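Local structure of isoform A of Peptidoglycan-recognition protein LB (7NSZ) at residues I43-M48 with I116-T121; Y53-C58 with G85-I90; Y149-H154 with S172-F177. The protein hydrolyses the link between N-acetylmuramoyl residues and L-amino acids in bacterial peptidoglycan, using one zinc ion, and probably scavenges biologically active peptidoglycan by making it inactive. The protein carries 1 engineered substitution. All coordinates share one frame; numbering follows the deposited sequence.

One amidase domain illustrates how contact chemistry follows place in the fold. All three interactions are partly buried. Interaction 1 lies deepest, with its centre about 11 Å from that of the chain, against about 14 Å for interaction 2 and 13 Å for interaction 3. Interactions 1 and 3 share the central sheet, where strands 38-45 and 149-153 are neighbours, and each supplies a histidine to the zinc. Interaction 2 joins helix 55-72 to a hairpin and touches interaction 1 through I116 and G85. Backbone amides bonded to side-chain acceptors lead in interaction 1, a carboxylate and a disulfide sulfur in interaction 2, and stacked rings in interaction 3.

Interaction 1: residues I43-M48 with I116-T121; sequences IHHSYM and IGDWRT. With ZN (zinc ion), chain B.
I116 lays its CG2 branch against the hydroxyl of S46, with I116 CG2 3.9 Å from S46 OG. The next amide makes a nearly straight hydrogen bond to the same oxygen, G117 N to S46 OG at 2.8 Å (168°), while P49 O is a further partner of that hydroxyl. G117 then turns its carbonyl to the first segment: G117 O accepts Y47 N at 2.9 Å, and S46 N adds a weak bond. A side chain at G117 would run into the W119 indole. D118 comes alongside Y47, carboxylate and ring steeply inclined, with D118 CG 3.7 Å from Y47 CD1. W119 offers its backbone N to H45 ND1 at 3.0 Å, in the imidazole plane and almost perfectly straight (178°), which helps to fix the rotation of the ring. The first two torsions of H45, 74° and 168°, together carry the ring across and present ND1 to this amide. R120 holds D118 in a side-on salt bridge, NE to OD1 and NH2 to OD2, both through syn lone pairs, and a guanidinium face meets Y47 CE1. Next to H45, H44 ND1 binds zinc together with H154 and C162. Strand 38-45 runs between strands 110-115 and 149-153; I116 packs on M62 and M65 of helix 55-72, and W119 on L167 of helix 165-171.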
ATOM      1  N   ILE A  43      -0.649   1.860   5.625  1.00  8.13           N
ATOM      2  CA  ILE A  43      -0.104   2.824   4.652  1.00  8.64           C
ATOM      3  C   ILE A  43       1.403   2.896   4.727  1.00  8.49           C
ATOM      4  O   ILE A  43       1.976   2.946   5.836  1.00  9.20           O
ATOM      5  CB  ILE A  43      -0.715   4.234   4.855  1.00  9.18           C
ATOM      6  CG1 ILE A  43      -2.237   4.204   4.817  1.00  9.41           C
ATOM      7  CG2 ILE A  43      -0.140   5.218   3.886  1.00 10.29           C
ATOM      8  CD1 ILE A  43      -2.836   3.675   3.541  1.00  9.98           C
ATOM      9  N   HIS A  44       2.030   2.911   3.575  1.00  8.09           N
ATOM     10  CA  HIS A  44       3.486   3.000   3.352  1.00  8.16           C
ATOM     11  C   HIS A  44       3.813   4.113   2.394  1.00  8.18           C
ATOM     12  O   HIS A  44       2.958   4.504   1.553  1.00  8.27           O
ATOM     13  CB  HIS A  44       4.029   1.653   2.783  1.00  7.70           C
ATOM     14  CG  HIS A  44       3.660   0.468   3.585  1.00  7.39           C
ATOM     15  ND1 HIS A  44       4.565  -0.024   4.525  1.00  7.05           N
ATOM     16  CD2 HIS A  44       2.635  -0.389   3.592  1.00  8.81           C
ATOM     17  CE1 HIS A  44       4.095  -1.095   5.066  1.00  7.91           C
ATOM     18  NE2 HIS A  44       2.883  -1.377   4.542  1.00  8.19           N
ATOM     19  N   HIS A  45       5.080   4.562   2.417  1.00  9.15           N
ATOM     20  CA  HIS A  45       5.704   5.240   1.284  1.00  9.59           C
ATOM     21  C   HIS A  45       6.791   4.326   0.730  1.00  9.74           C
ATOM     22  O   HIS A  45       7.219   3.371   1.399  1.00  9.77           O
ATOM     23  CB  HIS A  45       6.225   6.669   1.550  1.00 10.44           C
ATOM     24  CG  HIS A  45       7.477   6.729   2.354  1.00 10.34           C
ATOM     25  ND1 HIS A  45       8.147   7.933   2.431  1.00 13.19           N
ATOM     26  CD2 HIS A  45       8.119   5.862   3.140  1.00 10.20           C
ATOM     27  CE1 HIS A  45       9.183   7.754   3.219  1.00 12.06           C
ATOM     28  NE2 HIS A  45       9.172   6.562   3.706  1.00 12.19           N
ATOM     29  N   SER A  46       7.223   4.597  -0.486  1.00 11.03           N
ATOM     30  CA  SER A  46       8.275   3.744  -1.070  1.00 10.86           C
ATOM     31  C   SER A  46       9.667   4.247  -0.684  1.00 13.45           C
ATOM     32  O   SER A  46      10.595   3.414  -0.618  1.00 13.08           O
ATOM     33  CB  SER A  46       8.172   3.621  -2.584  1.00 11.73           C
ATOM     34  OG  SER A  46       8.279   4.880  -3.234  1.00 11.75           O
ATOM     35  N   TYR A  47       9.807   5.550  -0.484  1.00 12.17           N
ATOM     36  CA  TYR A  47      11.086   6.312  -0.273  1.00 13.83           C
ATOM     37  C   TYR A  47      11.903   6.379  -1.570  1.00 15.40           C
ATOM     38  O   TYR A  47      12.124   7.469  -2.080  1.00 16.85           O
ATOM     39  CB  TYR A  47      11.865   5.781   0.936  1.00 16.10           C
ATOM     40  CG  TYR A  47      13.177   6.490   1.113  1.00 18.82           C
ATOM     41  CD1 TYR A  47      13.216   7.842   1.422  1.00 23.18           C
ATOM     42  CD2 TYR A  47      14.354   5.863   0.741  1.00 22.45           C
ATOM     43  CE1 TYR A  47      14.422   8.526   1.452  1.00 26.71           C
ATOM     44  CE2 TYR A  47      15.573   6.530   0.778  1.00 26.91           C
ATOM     45  CZ  TYR A  47      15.593   7.874   1.110  1.00 27.06           C
ATOM     46  OH  TYR A  47      16.788   8.538   1.178  1.00 32.16           O
ATOM     47  N   MET A  48      12.320   5.221  -2.057  1.00 16.05           N
ATOM     48  CA  MET A  48      12.915   5.041  -3.398  0.50 16.73           C
ATOM     49  C   MET A  48      12.230   3.819  -3.981  1.00 15.77           C
ATOM     50  O   MET A  48      12.225   2.767  -3.345  1.00 16.27           O
ATOM     51  CB  MET A  48      14.434   4.811  -3.319  0.50 19.05           C
ATOM     52  CG  MET A  48      15.186   5.982  -2.681  0.50 20.75           C
ATOM     53  SD  MET A  48      16.992   5.703  -2.541  0.50 28.53           S
ATOM     54  CE  MET A  48      17.502   6.092  -4.213  0.50 29.11           C
ATOM     55  N   ILE A 116       3.833   5.771  -3.845  1.00  9.56           N
ATOM     56  CA  ILE A 116       5.191   5.838  -4.424  1.00 10.08           C
ATOM     57  C   ILE A 116       5.745   7.250  -4.178  1.00 10.33           C
ATOM     58  O   ILE A 116       5.059   8.266  -4.419  1.00 11.47           O
ATOM     59  CB  ILE A 116       5.184   5.471  -5.921  1.00 10.69           C
ATOM     60  CG1 ILE A 116       4.732   4.020  -6.097  1.00 10.86           C
ATOM     61  CG2 ILE A 116       6.531   5.704  -6.579  1.00 12.41           C
ATOM     62  CD1 ILE A 116       4.282   3.673  -7.495  1.00 10.94           C
ATOM     63  N   GLY A 117       6.937   7.300  -3.610  1.00 10.60           N
ATOM     64  CA  GLY A 117       7.653   8.561  -3.340  1.00 12.22           C
ATOM     65  C   GLY A 117       8.164   8.579  -1.929  1.00 11.92           C
ATOM     66  O   GLY A 117       7.956   7.639  -1.141  1.00 11.99           O
ATOM     67  N   ASP A 118       8.857   9.686  -1.647  1.00 12.39           N
ATOM     68  CA  ASP A 118       9.391  10.016  -0.318  1.00 13.94           C
ATOM     69  C   ASP A 118       8.467  11.068   0.297  1.00 13.82           C
ATOM     70  O   ASP A 118       8.504  12.204  -0.195  1.00 14.72           O
ATOM     71  CB  ASP A 118      10.840  10.512  -0.427  1.00 16.18           C
ATOM     72  CG  ASP A 118      11.415  11.053   0.882  1.00 17.55           C
ATOM     73  OD1 ASP A 118      10.867  10.788   1.961  1.00 17.17           O
ATOM     74  OD2 ASP A 118      12.517  11.679   0.803  1.00 21.17           O
ATOM     75  N   TRP A 119       7.712  10.710   1.320  1.00 13.03           N
ATOM     76  CA  TRP A 119       6.679  11.601   1.923  1.00 13.52           C
ATOM     77  C   TRP A 119       7.000  11.932   3.393  1.00 14.75           C
ATOM     78  O   TRP A 119       6.140  12.129   4.231  1.00 13.56           O
ATOM     79  CB  TRP A 119       5.306  10.981   1.697  1.00 12.67           C
ATOM     80  CG  TRP A 119       5.019  10.692   0.243  1.00 12.36           C
ATOM     81  CD1 TRP A 119       4.801   9.456  -0.319  1.00 11.77           C
ATOM     82  CD2 TRP A 119       5.063  11.607  -0.861  1.00 12.10           C
ATOM     83  NE1 TRP A 119       4.616   9.563  -1.655  1.00 11.13           N
ATOM     84  CE2 TRP A 119       4.800  10.868  -2.040  1.00 11.96           C
ATOM     85  CE3 TRP A 119       5.252  12.992  -0.969  1.00 14.18           C
ATOM     86  CZ2 TRP A 119       4.731  11.433  -3.289  1.00 12.61           C
ATOM     87  CZ3 TRP A 119       5.217  13.563  -2.209  1.00 15.09           C
ATOM     88  CH2 TRP A 119       4.936  12.814  -3.350  1.00 12.69           C
ATOM     89  N   ARG A 120       8.303  12.000   3.649  1.00 16.40           N
ATOM     90  CA  ARG A 120       8.808  12.478   4.970  1.00 16.78           C
ATOM     91  C   ARG A 120       8.391  13.922   5.245  1.00 17.47           C
ATOM     92  O   ARG A 120       7.930  14.141   6.348  1.00 18.17           O
ATOM     93  CB  ARG A 120      10.323  12.300   5.021  1.00 18.52           C
ATOM     94  CG  ARG A 120      10.703  10.848   5.257  1.00 19.92           C
ATOM     95  CD  ARG A 120      12.213  10.706   5.288  1.00 22.17           C
ATOM     96  NE  ARG A 120      12.774  11.161   4.032  1.00 24.72           N
ATOM     97  CZ  ARG A 120      13.944  11.779   3.877  1.00 28.88           C
ATOM     98  NH1 ARG A 120      14.747  11.970   4.910  1.00 28.11           N
ATOM     99  NH2 ARG A 120      14.321  12.186   2.680  1.00 28.27           N
ATOM    100  N   THR A 121       8.521  14.816   4.286  1.00 17.16           N
ATOM    101  CA  THR A 121       8.246  16.271   4.539  1.00 18.87           C
ATOM    102  C   THR A 121       7.222  16.816   3.569  1.00 17.46           C
ATOM    103  O   THR A 121       6.460  17.690   3.967  1.00 20.86           O
ATOM    104  CB  THR A 121       9.537  17.099   4.523  1.00 21.86           C
ATOM    105  OG1 THR A 121      10.118  16.913   3.238  1.00 22.97           O
ATOM    106  CG2 THR A 121      10.465  16.699   5.645  1.00 24.52           C
TER
HETATM  107 ZN    ZN B 301       6.386   0.810   5.052  1.00  9.38          ZN

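Interaction 2: residues Y53-C58 with G85-I90; sequences YSTPDC and GGDGMI
T55 and D87 meet with their side chains crossing at about a right angle. The threonine hydroxyl donates to the carboxylate, T55 OG1 to D87 OD1 at 2.7 Å, and reaches it on the anti lone pair, away from the other oxygen. Y91 OH is a second partner of D87 OD1, so two hydroxyls grip one oxygen. The second oxygen is turned back on its own loop: M89 N bonds D87 OD2 at 2.9 Å from 65° above the carboxylate plane, closing an Asx turn. With both oxygens engaged, the carboxylate has little freedom to rotate. A D87 first torsion of 60°, which tucks CG between the backbone N and carbonyl carbon, lets the group serve the helix start and its own loop together.

The loop is the tip of a beta hairpin joining the antiparallel strands 82-84 and 90-92. G85 to G88 form a type I turn, and the bond from G85 N to M89 O ties its two arms. Facing this tip is the first turn of helix 55-72, where S54 is the N-cap and accepts a weak capping bond from D57 N. C58 points its sulfur at the glycines, SG lying 3.6 Å from G85 CA and 3.7 Å from G86 N. A beta carbon on G85 would collide with that sulfur, which is already tied to C52 by a disulfide. Just before the helix, Y53 O meets D87 CA at 3.6 Å in a CA-H...O contact. The Y53 ring brings its edge near G86 O, a carbonyl that also accepts from Q127 NE2 of helix 126-142.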
ATOM      1  N   TYR A  53       5.228  11.040 -11.851  1.00 16.55           N
ATOM      2  CA  TYR A  53       4.088  11.862 -12.299  1.00 18.11           C
ATOM      3  C   TYR A  53       3.438  11.277 -13.563  1.00 16.43           C
ATOM      4  O   TYR A  53       2.240  11.588 -13.779  1.00 23.80           O
ATOM      5  CB  TYR A  53       4.547  13.300 -12.516  1.00 18.91           C
ATOM      6  CG  TYR A  53       4.858  13.999 -11.217  1.00 21.21           C
ATOM      7  CD1 TYR A  53       6.142  14.390 -10.924  1.00 24.19           C
ATOM      8  CD2 TYR A  53       3.871  14.226 -10.270  1.00 23.45           C
ATOM      9  CE1 TYR A  53       6.440  15.046  -9.745  1.00 25.19           C
ATOM     10  CE2 TYR A  53       4.159  14.843  -9.059  1.00 26.54           C
ATOM     11  CZ  TYR A  53       5.451  15.245  -8.800  1.00 26.11           C
ATOM     12  OH  TYR A  53       5.773  15.889  -7.634  1.00 30.06           O
ATOM     13  N   SER A  54       4.168  10.571 -14.397  1.00 15.88           N
ATOM     14  CA  SER A  54       3.586   9.940 -15.612  1.00 15.52           C
ATOM     15  C   SER A  54       3.394   8.430 -15.431  1.00 13.53           C
ATOM     16  O   SER A  54       4.128   7.780 -14.695  1.00 13.67           O
ATOM     17  CB  SER A  54       4.426  10.195 -16.820  1.00 17.16           C
ATOM     18  OG  SER A  54       5.533   9.348 -16.879  1.00 18.93           O
ATOM     19  N   THR A  55       2.400   7.906 -16.097  1.00 12.01           N
ATOM     20  CA  THR A  55       2.073   6.478 -15.998  1.00 11.19           C
ATOM     21  C   THR A  55       3.254   5.646 -16.468  1.00 12.53           C
ATOM     22  O   THR A  55       3.645   4.695 -15.796  1.00 11.51           O
ATOM     23  CB  THR A  55       0.795   6.186 -16.758  1.00 10.98           C
ATOM     24  OG1 THR A  55      -0.264   6.855 -16.093  1.00 12.09           O
ATOM     25  CG2 THR A  55       0.515   4.696 -16.821  1.00 11.16           C
ATOM     26  N   PRO A  56       3.995   5.978 -17.552  1.00 13.49           N
ATOM     27  CA  PRO A  56       5.178   5.167 -17.854  1.00 13.01           C
ATOM     28  C   PRO A  56       6.156   5.130 -16.683  1.00 13.68           C
ATOM     29  O   PRO A  56       6.753   4.076 -16.456  1.00 14.26           O
ATOM     30  CB  PRO A  56       5.741   5.864 -19.127  1.00 15.14           C
ATOM     31  CG  PRO A  56       4.547   6.398 -19.762  1.00 14.60           C
ATOM     32  CD  PRO A  56       3.747   6.998 -18.603  1.00 13.73           C
ATOM     33  N   ASP A  57       6.358   6.266 -16.018  1.00 13.13           N
ATOM     34  CA  ASP A  57       7.323   6.294 -14.899  1.00 13.33           C
ATOM     35  C   ASP A  57       6.766   5.489 -13.714  1.00 13.57           C
ATOM     36  O   ASP A  57       7.533   4.826 -13.024  1.00 13.43           O
ATOM     37  CB  ASP A  57       7.661   7.709 -14.509  1.00 15.46           C
ATOM     38  CG  ASP A  57       8.435   8.461 -15.584  1.00 17.71           C
ATOM     39  OD1 ASP A  57       9.007   7.787 -16.440  1.00 22.10           O
ATOM     40  OD2 ASP A  57       8.304   9.650 -15.608  1.00 22.09           O
ATOM     41  N   CYS A  58       5.486   5.539 -13.449  1.00 11.98           N
ATOM     42  CA  CYS A  58       4.868   4.830 -12.303  1.00 11.54           C
ATOM     43  C   CYS A  58       4.857   3.329 -12.595  1.00 10.48           C
ATOM     44  O   CYS A  58       5.143   2.539 -11.679  1.00 11.37           O
ATOM     45  CB  CYS A  58       3.457   5.321 -12.027  1.00 12.48           C
ATOM     46  SG  CYS A  58       3.375   7.038 -11.448  1.00 13.70           S
ATOM     47  N   GLY A  85       0.413   5.753  -7.796  1.00 10.11           N
ATOM     48  CA  GLY A  85       1.351   6.647  -8.487  1.00 10.34           C
ATOM     49  C   GLY A  85       0.890   8.106  -8.430  1.00 11.15           C
ATOM     50  O   GLY A  85      -0.266   8.395  -8.174  1.00 10.91           O
ATOM     51  N   GLY A  86       1.829   8.998  -8.747  1.00 12.61           N
ATOM     52  CA  GLY A  86       1.567  10.442  -8.892  1.00 12.99           C
ATOM     53  C   GLY A  86       0.800  10.748 -10.157  1.00 13.03           C
ATOM     54  O   GLY A  86       0.360  11.897 -10.316  1.00 14.43           O
ATOM     55  N   ASP A  87       0.580   9.739 -11.009  1.00 12.47           N
ATOM     56  CA  ASP A  87      -0.397   9.832 -12.107  1.00 11.83           C
ATOM     57  C   ASP A  87      -1.825   9.704 -11.599  1.00 11.64           C
ATOM     58  O   ASP A  87      -2.744   9.774 -12.408  1.00 13.10           O
ATOM     59  CB  ASP A  87      -0.102   8.770 -13.161  1.00 11.70           C
ATOM     60  CG  ASP A  87      -0.161   7.340 -12.653  1.00 11.48           C
ATOM     61  OD1 ASP A  87       0.008   6.411 -13.494  1.00 11.24           O
ATOM     62  OD2 ASP A  87      -0.318   7.128 -11.386  1.00 11.59           O
ATOM     63  N   GLY A  88      -2.023   9.443 -10.311  1.00 11.98           N
ATOM     64  CA  GLY A  88      -3.359   9.223  -9.753  1.00 12.32           C
ATOM     65  C   GLY A  88      -3.939   7.843 -10.039  1.00 10.49           C
ATOM     66  O   GLY A  88      -5.145   7.613  -9.734  1.00 12.75           O
ATOM     67  N   MET A  89      -3.102   6.930 -10.534  1.00 10.07           N
ATOM     68  CA  MET A  89      -3.568   5.563 -10.824  1.00 10.20           C
ATOM     69  C   MET A  89      -3.230   4.651  -9.657  1.00  8.86           C
ATOM     70  O   MET A  89      -2.292   4.873  -8.860  1.00 10.27           O
ATOM     71  CB  MET A  89      -2.907   5.065 -12.107  1.00 10.99           C
ATOM     72  CG  MET A  89      -3.289   5.868 -13.290  1.00 11.71           C
ATOM     73  SD  MET A  89      -5.047   5.873 -13.726  1.00 14.01           S
ATOM     74  CE  MET A  89      -5.196   7.639 -13.980  1.00 19.00           C
ATOM     75  N   ILE A  90      -3.978   3.539  -9.574  1.00  9.04           N
ATOM     76  CA  ILE A  90      -3.727   2.469  -8.594  1.00  9.46           C
ATOM     77  C   ILE A  90      -3.177   1.268  -9.343  1.00  8.76           C
ATOM     78  O   ILE A  90      -3.746   0.886 -10.371  1.00 10.16           O
ATOM     79  CB  ILE A  90      -5.003   2.124  -7.846  1.00 10.74           C
ATOM     80  CG1 ILE A  90      -5.595   3.363  -7.199  1.00 12.91           C
ATOM     81  CG2 ILE A  90      -4.768   0.985  -6.831  1.00 12.71           C
ATOM     82  CD1 ILE A  90      -7.009   3.300  -6.910  1.00 16.84           C
TER

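Interaction 3: residues Y149-H154 with S172-F177; sequences YKLLGH and SSWPHF. With ZN (zinc ion), chain B.
The rings of Y149 and H176 lie face to face in an offset stack, their planes only 3° apart and the ring centroids 3.9 Å from each other. H176 ND1 sits over the middle of the phenol, and Y149 CE2 over the middle of the imidazole. At the imidazole edge, in its plane, are P175 CB and the carbonyl of the stacking partner itself: H176 ND1 donates to Y149 O at 2.7 Å, on a lone pair in the carbonyl plane. One residue therefore offers both a ring for the face and an acceptor for the edge, which should hold the imidazole in both tilt and rotation. A first torsion of 69° at Y149 folds the phenol back over its own backbone, bringing ring and carbonyl to the same histidine. In the plane of the phenol, at its edge, a water bonded to Y149 OH donates to P175 O. With an alanine at Y149, the H176 face would probably lose its stacking partner and P175 O its water link to the strand.

W174 to F177 make a type II turn that brings the chain after helix 165-171 back to the outermost strand, 149-153, of the mixed sheet. A single beta bridge pairs L151 with F177. L151 N bonds H176 O at 3.0 Å, and the backbone of L151 is also hydrogen-bonded to that of T178; a CA-H...O contact from F177 CA to L151 O, 3.4 Å, adds to the bridge. L151 sends its CD2 branch to W174 CB, 3.6 Å away. The indole itself packs on helix 126-142, in a cation-pi contact with K133, while W174 NE1 bonds E170. F177 keeps one ring face over S172 CA. At the far end of the strand segment, H154 ND1 reaches the zinc.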
ATOM      1  N   TYR A 149     -12.752  -1.402   9.437  1.00 15.00           N
ATOM      2  CA  TYR A 149     -11.278  -1.540   9.368  1.00 13.78           C
ATOM      3  C   TYR A 149     -10.610  -0.503  10.273  1.00 13.39           C
ATOM      4  O   TYR A 149     -11.098   0.625  10.481  1.00 13.91           O
ATOM      5  CB  TYR A 149     -10.812  -1.476   7.907  1.00 13.11           C
ATOM      6  CG  TYR A 149     -10.963  -0.128   7.281  1.00 13.26           C
ATOM      7  CD1 TYR A 149      -9.949   0.810   7.306  1.00 12.70           C
ATOM      8  CD2 TYR A 149     -12.151   0.244   6.656  1.00 13.30           C
ATOM      9  CE1 TYR A 149     -10.110   2.076   6.800  1.00 12.58           C
ATOM     10  CE2 TYR A 149     -12.309   1.506   6.111  1.00 14.96           C
ATOM     11  CZ  TYR A 149     -11.281   2.424   6.152  1.00 12.86           C
ATOM     12  OH  TYR A 149     -11.372   3.690   5.632  1.00 16.08           O
ATOM     13  N   LYS A 150      -9.407  -0.866  10.695  1.00 12.94           N
ATOM     14  CA  LYS A 150      -8.499   0.085  11.359  1.00 12.83           C
ATOM     15  C   LYS A 150      -7.413   0.515  10.385  1.00 10.12           C
ATOM     16  O   LYS A 150      -6.794  -0.383   9.723  1.00 11.81           O
ATOM     17  CB  LYS A 150      -7.872  -0.488  12.618  1.00 14.56           C
ATOM     18  CG  LYS A 150      -8.896  -0.653  13.731  1.00 17.80           C
ATOM     19  CD  LYS A 150      -8.392  -1.445  14.915  1.00 23.84           C
ATOM     20  CE  LYS A 150      -9.489  -1.662  15.927  1.00 28.14           C
ATOM     21  NZ  LYS A 150     -10.255  -2.904  15.644  1.00 34.44           N
ATOM     22  N   LEU A 151      -7.167   1.799  10.280  1.00 10.10           N
ATOM     23  CA  LEU A 151      -6.136   2.401   9.419  1.00 10.10           C
ATOM     24  C   LEU A 151      -4.887   2.706  10.247  1.00  9.74           C
ATOM     25  O   LEU A 151      -5.004   3.439  11.286  1.00 11.01           O
ATOM     26  CB  LEU A 151      -6.712   3.662   8.739  1.00 10.83           C
ATOM     27  CG  LEU A 151      -5.737   4.415   7.850  1.00 11.59           C
ATOM     28  CD1 LEU A 151      -5.567   3.668   6.526  1.00 12.14           C
ATOM     29  CD2 LEU A 151      -6.253   5.820   7.622  1.00 13.45           C
ATOM     30  N   LEU A 152      -3.719   2.245   9.771  1.00  9.04           N
ATOM     31  CA  LEU A 152      -2.428   2.454  10.477  1.00  9.03           C
ATOM     32  C   LEU A 152      -1.346   2.846   9.491  1.00  9.11           C
ATOM     33  O   LEU A 152      -1.468   2.563   8.304  1.00 10.53           O
ATOM     34  CB  LEU A 152      -1.986   1.148  11.147  1.00 10.51           C
ATOM     35  CG  LEU A 152      -2.920   0.520  12.145  1.00 11.43           C
ATOM     36  CD1 LEU A 152      -2.438  -0.903  12.478  1.00 12.03           C
ATOM     37  CD2 LEU A 152      -3.033   1.362  13.418  1.00 13.00           C
ATOM     38  N   GLY A 153      -0.333   3.550   9.927  1.00  9.50           N
ATOM     39  CA  GLY A 153       0.917   3.651   9.197  1.00  9.27           C
ATOM     40  C   GLY A 153       1.860   2.556   9.651  1.00  9.38           C
ATOM     41  O   GLY A 153       1.785   2.057  10.777  1.00 10.00           O
ATOM     42  N   HIS A 154       2.763   2.185   8.773  1.00  9.12           N
ATOM     43  CA  HIS A 154       3.792   1.173   9.088  1.00  9.63           C
ATOM     44  C   HIS A 154       4.528   1.458  10.395  1.00 10.03           C
ATOM     45  O   HIS A 154       4.720   0.522  11.158  1.00 10.98           O
ATOM     46  CB  HIS A 154       4.720   1.098   7.901  1.00 10.11           C
ATOM     47  CG  HIS A 154       5.689  -0.037   7.866  1.00  9.54           C
ATOM     48  ND1 HIS A 154       6.590  -0.178   6.856  1.00  9.22           N
ATOM     49  CD2 HIS A 154       6.015  -0.989   8.759  1.00 10.22           C
ATOM     50  CE1 HIS A 154       7.379  -1.203   7.108  1.00 10.81           C
ATOM     51  NE2 HIS A 154       7.031  -1.749   8.228  1.00 10.72           N
ATOM     52  N   SER A 172      -3.343  10.449   9.602  1.00 12.74           N
ATOM     53  CA  SER A 172      -3.893  10.642  10.972  1.00 14.67           C
ATOM     54  C   SER A 172      -5.218  11.393  10.915  1.00 15.75           C
ATOM     55  O   SER A 172      -5.960  11.304  11.898  1.00 17.16           O
ATOM     56  CB  SER A 172      -2.953  11.299  11.931  1.00 16.60           C
ATOM     57  OG  SER A 172      -1.722  10.588  12.059  1.00 20.99           O
ATOM     58  N   SER A 173      -5.528  12.052   9.806  1.00 14.80           N
ATOM     59  CA  SER A 173      -6.805  12.805   9.683  1.00 17.97           C
ATOM     60  C   SER A 173      -7.849  12.005   8.912  1.00 18.39           C
ATOM     61  O   SER A 173      -8.923  12.557   8.636  1.00 21.25           O
ATOM     62  CB  SER A 173      -6.550  14.112   8.993  1.00 17.67           C
ATOM     63  OG  SER A 173      -6.366  13.950   7.586  1.00 18.05           O
ATOM     64  N   TRP A 174      -7.520  10.803   8.408  1.00 16.36           N
ATOM     65  CA  TRP A 174      -8.468   9.991   7.634  1.00 16.26           C
ATOM     66  C   TRP A 174      -9.426   9.256   8.560  1.00 15.60           C
ATOM     67  O   TRP A 174      -9.101   8.868   9.687  1.00 15.55           O
ATOM     68  CB  TRP A 174      -7.740   8.986   6.726  1.00 13.49           C
ATOM     69  CG  TRP A 174      -6.958   9.600   5.614  1.00 13.78           C
ATOM     70  CD1 TRP A 174      -6.677  10.925   5.430  1.00 14.61           C
ATOM     71  CD2 TRP A 174      -6.239   8.897   4.598  1.00 12.94           C
ATOM     72  NE1 TRP A 174      -5.884  11.083   4.338  1.00 14.04           N
ATOM     73  CE2 TRP A 174      -5.603   9.860   3.793  1.00 14.13           C
ATOM     74  CE3 TRP A 174      -6.144   7.538   4.239  1.00 12.91           C
ATOM     75  CZ2 TRP A 174      -4.809   9.526   2.696  1.00 14.04           C
ATOM     76  CZ3 TRP A 174      -5.366   7.206   3.156  1.00 14.37           C
ATOM     77  CH2 TRP A 174      -4.723   8.175   2.391  1.00 15.67           C
ATOM     78  N   PRO A 175     -10.618   8.929   8.027  1.00 18.80           N
ATOM     79  CA  PRO A 175     -11.511   7.994   8.689  1.00 20.26           C
ATOM     80  C   PRO A 175     -10.776   6.709   9.083  1.00 17.25           C
ATOM     81  O   PRO A 175      -9.980   6.152   8.319  1.00 17.47           O
ATOM     82  CB  PRO A 175     -12.613   7.661   7.665  1.00 21.89           C
ATOM     83  CG  PRO A 175     -12.489   8.689   6.586  1.00 22.25           C
ATOM     84  CD  PRO A 175     -11.132   9.347   6.715  1.00 20.69           C
ATOM     85  N   HIS A 176     -11.114   6.213  10.235  1.00 14.23           N
ATOM     86  CA  HIS A 176     -10.717   4.869  10.719  1.00 13.52           C
ATOM     87  C   HIS A 176      -9.274   4.860  11.239  1.00 11.80           C
ATOM     88  O   HIS A 176      -8.851   3.796  11.703  1.00 11.36           O
ATOM     89  CB  HIS A 176     -10.905   3.791   9.635  1.00 15.31           C
ATOM     90  CG  HIS A 176     -12.326   3.549   9.252  1.00 17.14           C
ATOM     91  ND1 HIS A 176     -12.936   2.363   9.500  1.00 16.69           N
ATOM     92  CD2 HIS A 176     -13.242   4.345   8.646  1.00 23.79           C
ATOM     93  CE1 HIS A 176     -14.206   2.426   9.054  1.00 18.20           C
ATOM     94  NE2 HIS A 176     -14.395   3.632   8.539  1.00 22.98           N
ATOM     95  N   PHE A 177      -8.551   5.961  11.203  1.00 10.11           N
ATOM     96  CA  PHE A 177      -7.201   6.024  11.795  1.00 10.89           C
ATOM     97  C   PHE A 177      -7.306   5.712  13.274  1.00 13.40           C
ATOM     98  O   PHE A 177      -8.251   6.182  13.954  1.00 13.42           O
ATOM     99  CB  PHE A 177      -6.594   7.401  11.590  1.00 10.51           C
ATOM    100  CG  PHE A 177      -5.231   7.486  12.213  1.00 12.26           C
ATOM    101  CD1 PHE A 177      -4.114   6.909  11.608  1.00 13.88           C
ATOM    102  CD2 PHE A 177      -5.071   8.128  13.437  1.00 13.73           C
ATOM    103  CE1 PHE A 177      -2.885   6.927  12.244  1.00 14.24           C
ATOM    104  CE2 PHE A 177      -3.826   8.146  14.054  1.00 15.52           C
ATOM    105  CZ  PHE A 177      -2.735   7.584  13.439  1.00 16.27           C
TER
HETATM  106 ZN    ZN B 301       6.386   0.810   5.052  1.00  9.38          ZN
HETATM  107  O   HOH W   1      -9.631   5.742   5.701  1.00 20.86           O